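Local coordinates for protein DJ-1 homolog D (Arabidopsis thaliana, PDB 4OGG) that belongs to the DJ-1/PfpI family and joins two homologous alpha/beta domains of that family in a single chain, at residues V5-G10 with V20-L25; Q26-T31 with L182-L187. All coordinates share one frame; numbering follows the deposited sequence.

Contact 1: residues V5-G10 with V20-L25; sequences VLILCG and VPFQAL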
loop_
_atom_site.group_PDB
_atom_site.type_symbol
_atom_site.label_atom_id
_atom_site.label_comp_id
_atom_site.label_asym_id
_atom_site.label_seq_id
_atom_site.Cartn_x
_atom_site.Cartn_y
_atom_site.Cartn_z
ATOM N N VAL C 5 10.188 27.670 -20.274
ATOM C CA VAL C 5 10.908 27.153 -19.120
ATOM C C VAL C 5 11.125 25.647 -19.212
ATOM O O VAL C 5 10.287 24.919 -19.746
ATOM C CB VAL C 5 10.132 27.471 -17.820
ATOM C CG1 VAL C 5 10.725 26.715 -16.641
ATOM C CG2 VAL C 5 10.162 28.971 -17.558
ATOM N N LEU C 6 12.255 25.190 -18.685
ATOM C CA LEU C 6 12.588 23.772 -18.683
ATOM C C LEU C 6 12.527 23.248 -17.247
ATOM O O LEU C 6 13.006 23.905 -16.325
ATOM C CB LEU C 6 14.001 23.564 -19.236
ATOM C CG LEU C 6 14.504 22.124 -19.351
ATOM C CD1 LEU C 6 13.676 21.383 -20.395
ATOM C CD2 LEU C 6 15.978 22.120 -19.741
ATOM N N ILE C 7 11.916 22.082 -17.057
ATOM C CA ILE C 7 11.845 21.479 -15.730
ATOM C C ILE C 7 12.693 20.210 -15.765
ATOM O O ILE C 7 12.494 19.332 -16.613
ATOM C CB ILE C 7 10.391 21.119 -15.320
ATOM C CG1 ILE C 7 9.539 22.391 -15.230
ATOM C CG2 ILE C 7 10.395 20.408 -13.963
ATOM C CD1 ILE C 7 8.108 22.151 -14.742
ATOM N N LEU C 8 13.657 20.139 -14.855
ATOM C CA LEU C 8 14.562 18.998 -14.756
ATOM C C LEU C 8 13.916 17.913 -13.900
ATOM O O LEU C 8 13.935 17.982 -12.671
ATOM C CB LEU C 8 15.885 19.452 -14.139
ATOM C CG LEU C 8 16.959 18.404 -13.845
ATOM C CD1 LEU C 8 17.312 17.639 -15.112
ATOM C CD2 LEU C 8 18.185 19.103 -13.282
ATOM N N CYS C 9 13.352 16.908 -14.564
ATOM C CA CYS C 9 12.662 15.811 -13.887
ATOM C C CYS C 9 13.498 14.553 -13.697
ATOM O O CYS C 9 14.549 14.381 -14.316
ATOM C CB CYS C 9 11.392 15.442 -14.662
ATOM S SG CYS C 9 10.259 16.817 -14.943
ATOM N N GLY C 10 13.002 13.673 -12.833
ATOM C CA GLY C 10 13.675 12.417 -12.560
ATOM C C GLY C 10 12.715 11.469 -11.868
ATOM O O GLY C 10 11.650 11.885 -11.401
ATOM N N VAL C 20 2.892 21.284 -9.744
ATOM C CA VAL C 20 2.435 22.640 -9.461
ATOM C C VAL C 20 3.130 23.661 -10.371
ATOM O O VAL C 20 2.464 24.440 -11.047
ATOM C CB VAL C 20 2.630 23.013 -7.970
ATOM C CG1 VAL C 20 2.206 24.459 -7.734
ATOM C CG2 VAL C 20 1.782 22.092 -7.097
ATOM N N PRO C 21 4.473 23.667 -10.412
ATOM C CA PRO C 21 5.105 24.650 -11.296
ATOM C C PRO C 21 4.813 24.373 -12.769
ATOM O O PRO C 21 4.667 25.301 -13.567
ATOM C CB PRO C 21 6.591 24.529 -10.947
ATOM C CG PRO C 21 6.725 23.113 -10.495
ATOM C CD PRO C 21 5.487 22.916 -9.651
ATOM N N PHE C 22 4.703 23.096 -13.126
ATOM C CA PHE C 22 4.415 22.712 -14.511
ATOM C C PHE C 22 3.099 23.312 -14.995
ATOM O O PHE C 22 3.029 23.891 -16.081
ATOM C CB PHE C 22 4.346 21.183 -14.645
ATOM C CG PHE C 22 4.029 20.701 -16.042
ATOM C CD1 PHE C 22 4.875 21.004 -17.109
ATOM C CD2 PHE C 22 2.888 19.941 -16.287
ATOM C CE1 PHE C 22 4.590 20.558 -18.401
ATOM C CE2 PHE C 22 2.592 19.488 -17.577
ATOM C CZ PHE C 22 3.445 19.799 -18.634
ATOM N N GLN C 23 2.051 23.178 -14.192
ATOM C CA GLN C 23 0.749 23.696 -14.589
ATOM C C GLN C 23 0.535 25.170 -14.268
ATOM O O GLN C 23 -0.123 25.883 -15.027
ATOM C CB GLN C 23 -0.355 22.842 -13.964
ATOM C CG GLN C 23 -0.213 21.372 -14.320
ATOM C CD GLN C 23 -1.404 20.550 -13.900
ATOM O OE1 GLN C 23 -1.739 20.483 -12.715
ATOM N NE2 GLN C 23 -2.057 19.917 -14.868
ATOM N N ALA C 24 1.090 25.634 -13.156
ATOM C CA ALA C 24 0.939 27.035 -12.785
ATOM C C ALA C 24 1.614 27.916 -13.830
ATOM O O ALA C 24 1.016 28.864 -14.336
ATOM C CB ALA C 24 1.554 27.292 -11.415
ATOM N N LEU C 25 2.863 27.599 -14.155
ATOM C CA LEU C 25 3.596 28.388 -15.135
ATOM C C LEU C 25 2.870 28.409 -16.473
ATOM O O LEU C 25 2.789 29.451 -17.126
ATOM C CB LEU C 25 5.016 27.842 -15.299
ATOM C CG LEU C 25 5.889 27.955 -14.043
ATOM C CD1 LEU C 25 7.258 27.379 -14.345
ATOM C CD2 LEU C 25 6.014 29.413 -13.597
#

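Contact 2: residues Q26-T31 with L182-L187; sequences QAFGIT and LFVKAL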
loop_
_atom_site.group_PDB
_atom_site.type_symbol
_atom_site.label_atom_id
_atom_site.label_comp_id
_atom_site.label_asym_id
_atom_site.label_seq_id
_atom_site.Cartn_x
_atom_site.Cartn_y
_atom_site.Cartn_z
ATOM N N GLN C 26 2.337 27.262 -16.882
ATOM C CA GLN C 26 1.597 27.198 -18.134
ATOM C C GLN C 26 0.357 28.083 -18.039
ATOM O O GLN C 26 0.022 28.802 -18.981
ATOM C CB GLN C 26 1.194 25.755 -18.443
ATOM C CG GLN C 26 2.333 24.924 -18.998
ATOM C CD GLN C 26 1.900 23.528 -19.375
ATOM O OE1 GLN C 26 1.758 22.655 -18.520
ATOM N NE2 GLN C 26 1.675 23.310 -20.662
ATOM N N ALA C 27 -0.320 28.040 -16.897
ATOM C CA ALA C 27 -1.519 28.849 -16.716
ATOM C C ALA C 27 -1.193 30.330 -16.865
ATOM O O ALA C 27 -2.044 31.122 -17.277
ATOM C CB ALA C 27 -2.132 28.589 -15.345
ATOM N N PHE C 28 0.045 30.695 -16.542
ATOM C CA PHE C 28 0.477 32.084 -16.623
ATOM C C PHE C 28 1.008 32.486 -17.991
ATOM O O PHE C 28 1.543 33.583 -18.155
ATOM C CB PHE C 28 1.541 32.372 -15.564
ATOM C CG PHE C 28 1.118 32.026 -14.165
ATOM C CD1 PHE C 28 -0.230 31.945 -13.825
ATOM C CD2 PHE C 28 2.071 31.804 -13.177
ATOM C CE1 PHE C 28 -0.622 31.647 -12.520
ATOM C CE2 PHE C 28 1.687 31.508 -11.871
ATOM C CZ PHE C 28 0.337 31.429 -11.544
ATOM N N GLY C 29 0.870 31.593 -18.966
ATOM C CA GLY C 29 1.317 31.895 -20.313
ATOM C C GLY C 29 2.744 31.508 -20.645
ATOM O O GLY C 29 3.308 31.996 -21.621
ATOM N N ILE C 30 3.334 30.633 -19.841
ATOM C CA ILE C 30 4.705 30.199 -20.078
ATOM C C ILE C 30 4.711 28.809 -20.697
ATOM O O ILE C 30 3.970 27.933 -20.257
ATOM C CB ILE C 30 5.508 30.137 -18.755
ATOM C CG1 ILE C 30 5.552 31.519 -18.102
ATOM C CG2 ILE C 30 6.921 29.632 -19.020
ATOM C CD1 ILE C 30 6.145 31.521 -16.704
ATOM N N THR C 31 5.528 28.612 -21.727
ATOM C CA THR C 31 5.630 27.300 -22.358
ATOM C C THR C 31 6.597 26.512 -21.488
ATOM O O THR C 31 7.698 26.980 -21.209
ATOM C CB THR C 31 6.195 27.400 -23.786
ATOM O OG1 THR C 31 5.258 28.094 -24.616
ATOM C CG2 THR C 31 6.451 26.010 -24.362
ATOM N N LEU C 182 8.334 34.550 -7.401
ATOM C CA LEU C 182 9.678 35.084 -7.580
ATOM C C LEU C 182 10.270 34.662 -8.918
ATOM O O LEU C 182 10.991 35.429 -9.561
ATOM C CB LEU C 182 10.585 34.613 -6.440
ATOM C CG LEU C 182 10.312 35.230 -5.067
ATOM C CD1 LEU C 182 11.025 34.439 -3.990
ATOM C CD2 LEU C 182 10.768 36.691 -5.066
ATOM N N PHE C 183 9.957 33.439 -9.337
ATOM C CA PHE C 183 10.461 32.910 -10.598
ATOM C C PHE C 183 9.817 33.664 -11.755
ATOM O O PHE C 183 10.491 34.041 -12.713
ATOM C CB PHE C 183 10.153 31.412 -10.693
ATOM C CG PHE C 183 10.780 30.729 -11.879
ATOM C CD1 PHE C 183 12.162 30.737 -12.058
ATOM C CD2 PHE C 183 9.990 30.047 -12.799
ATOM C CE1 PHE C 183 12.747 30.068 -13.136
ATOM C CE2 PHE C 183 10.565 29.377 -13.881
ATOM C CZ PHE C 183 11.945 29.387 -14.048
ATOM N N VAL C 184 8.512 33.888 -11.653
ATOM C CA VAL C 184 7.784 34.614 -12.684
ATOM C C VAL C 184 8.371 36.018 -12.814
ATOM O O VAL C 184 8.596 36.510 -13.923
ATOM C CB VAL C 184 6.284 34.709 -12.334
ATOM C CG1 VAL C 184 5.583 35.702 -13.261
ATOM C CG2 VAL C 184 5.642 33.338 -12.468
ATOM N N LYS C 185 8.619 36.657 -11.677
ATOM C CA LYS C 185 9.184 38.003 -11.671
ATOM C C LYS C 185 10.582 37.992 -12.275
ATOM O O LYS C 185 10.965 38.909 -13.004
ATOM C CB LYS C 185 9.230 38.549 -10.243
ATOM C CG LYS C 185 7.860 38.912 -9.698
ATOM C CD LYS C 185 7.950 39.435 -8.282
ATOM C CE LYS C 185 6.585 39.845 -7.765
ATOM N NZ LYS C 185 6.654 40.306 -6.348
ATOM N N ALA C 186 11.337 36.941 -11.972
ATOM C CA ALA C 186 12.691 36.789 -12.485
ATOM C C ALA C 186 12.663 36.681 -14.006
ATOM O O ALA C 186 13.593 37.121 -14.683
ATOM C CB ALA C 186 13.336 35.552 -11.883
ATOM N N LEU C 187 11.592 36.098 -14.535
ATOM C CA LEU C 187 11.432 35.934 -15.977
ATOM C C LEU C 187 10.936 37.218 -16.636
ATOM O O LEU C 187 10.679 37.246 -17.842
ATOM C CB LEU C 187 10.452 34.796 -16.271
ATOM C CG LEU C 187 10.914 33.391 -15.872
ATOM C CD1 LEU C 187 9.757 32.417 -15.992
ATOM C CD2 LEU C 187 12.070 32.964 -16.766
#

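Contact 1: residues V5-G10 with V20-L25
I7 of strand 3-8 reaches helix 15-27 with the far end of its side chain, in the first beta-alpha-beta crossover of the DJ-1/PfpI alpha/beta sandwich. The strand and the helix after it run almost antiparallel, their local axes at 167° and 10.0 Å apart, a spacing bridged by I7 and V5 from the strand side and F22 and L25 from the helix. I7 carries its ethyl arm anti to the carbonyl carbon (chi1 -63°) and extends it fully, which takes CD1 to the helix backbone: it lies 3.7 Å from F22 CA, and 3.9 Å from F22 CB. The ring of F22, with CG anti to its own backbone N (chi1 179°), receives the same methyl at its edge, near the ring plane, where CD1 of F22 is 4.2 Å from CD1 of I7. Beyond that, the phenyl group packs on V32 and T34 of the neighbouring strand and meets F66 edge-to-face; a broad, flat ring can reach all three from this partly exposed position. The carbonyl C of P21 is 4.4 Å from I7 CD1. Within the helix the ring nitrogen of P21 has no hydrogen to give to the preceding turn, and the helix kinks there. One turn later, L25 points toward V5. Beta-branched V5 answers it with a single methyl, V5 CG1 lying 4.2 Å from L25 CD1.

Contact 2: residues Q26-T31 with L182-L187
F28 and I30 lie where helix 15-27 gives way to strand 30-35, and here the DJ-1/PfpI sandwich packs that junction against the C-terminal end of helix 176-186. All contact between the two segments is apolar. CD2 of the F28 ring comes within 4.0 Å of V184 CG2, the two side chains crossing at about a right angle; the ring meets this methyl obliquely. V184, short and branched, can give the ring one methyl, directing CG2 there by holding the other anti to the backbone N (chi1 169°). Farther along, I30 and L187 are long enough for their terminal methyls to meet, CD1 to CD1 at 3.8 Å, and L187 CD1 also rests on a face of the F183 ring, 3.8 Å above its plane and toward the rim. V384 and F386 of strand 383-386 add to this apolar packing.

Backbone hydrogen bonds shape the turn. A Schellman motif ends the first helix, with G29 as its C-prime residue at positive phi (91°), where a side chain would press on the carbonyl O of F28; glycine therefore fits. Its amide closes the turn on the helix, G29 N to Q26 O at 2.9 Å.

In the fold
Contact 1 and contact 2 follow one another along the chain, their centres 10 Å apart, and meet at helix 15-27: contact 1 sets its body against strand 3-8, contact 2 sets the residues that follow it against the end of helix 176-186. The Schellman bond from I30 N to L25 O, 3.0 Å, ties them through the backbone. Strands 3-8 and 30-35 are parallel neighbours in the sheet, joined by V5 N to T31 O at 2.7 Å. V5 of contact 1 also touches both segments of contact 2, its CG2 3.6 Å from I30 CG2 and 3.7 Å from F183 CE2. Neither contact includes the modified cysteines at positions 118 and 311; both belong to the buried packing of the first domain.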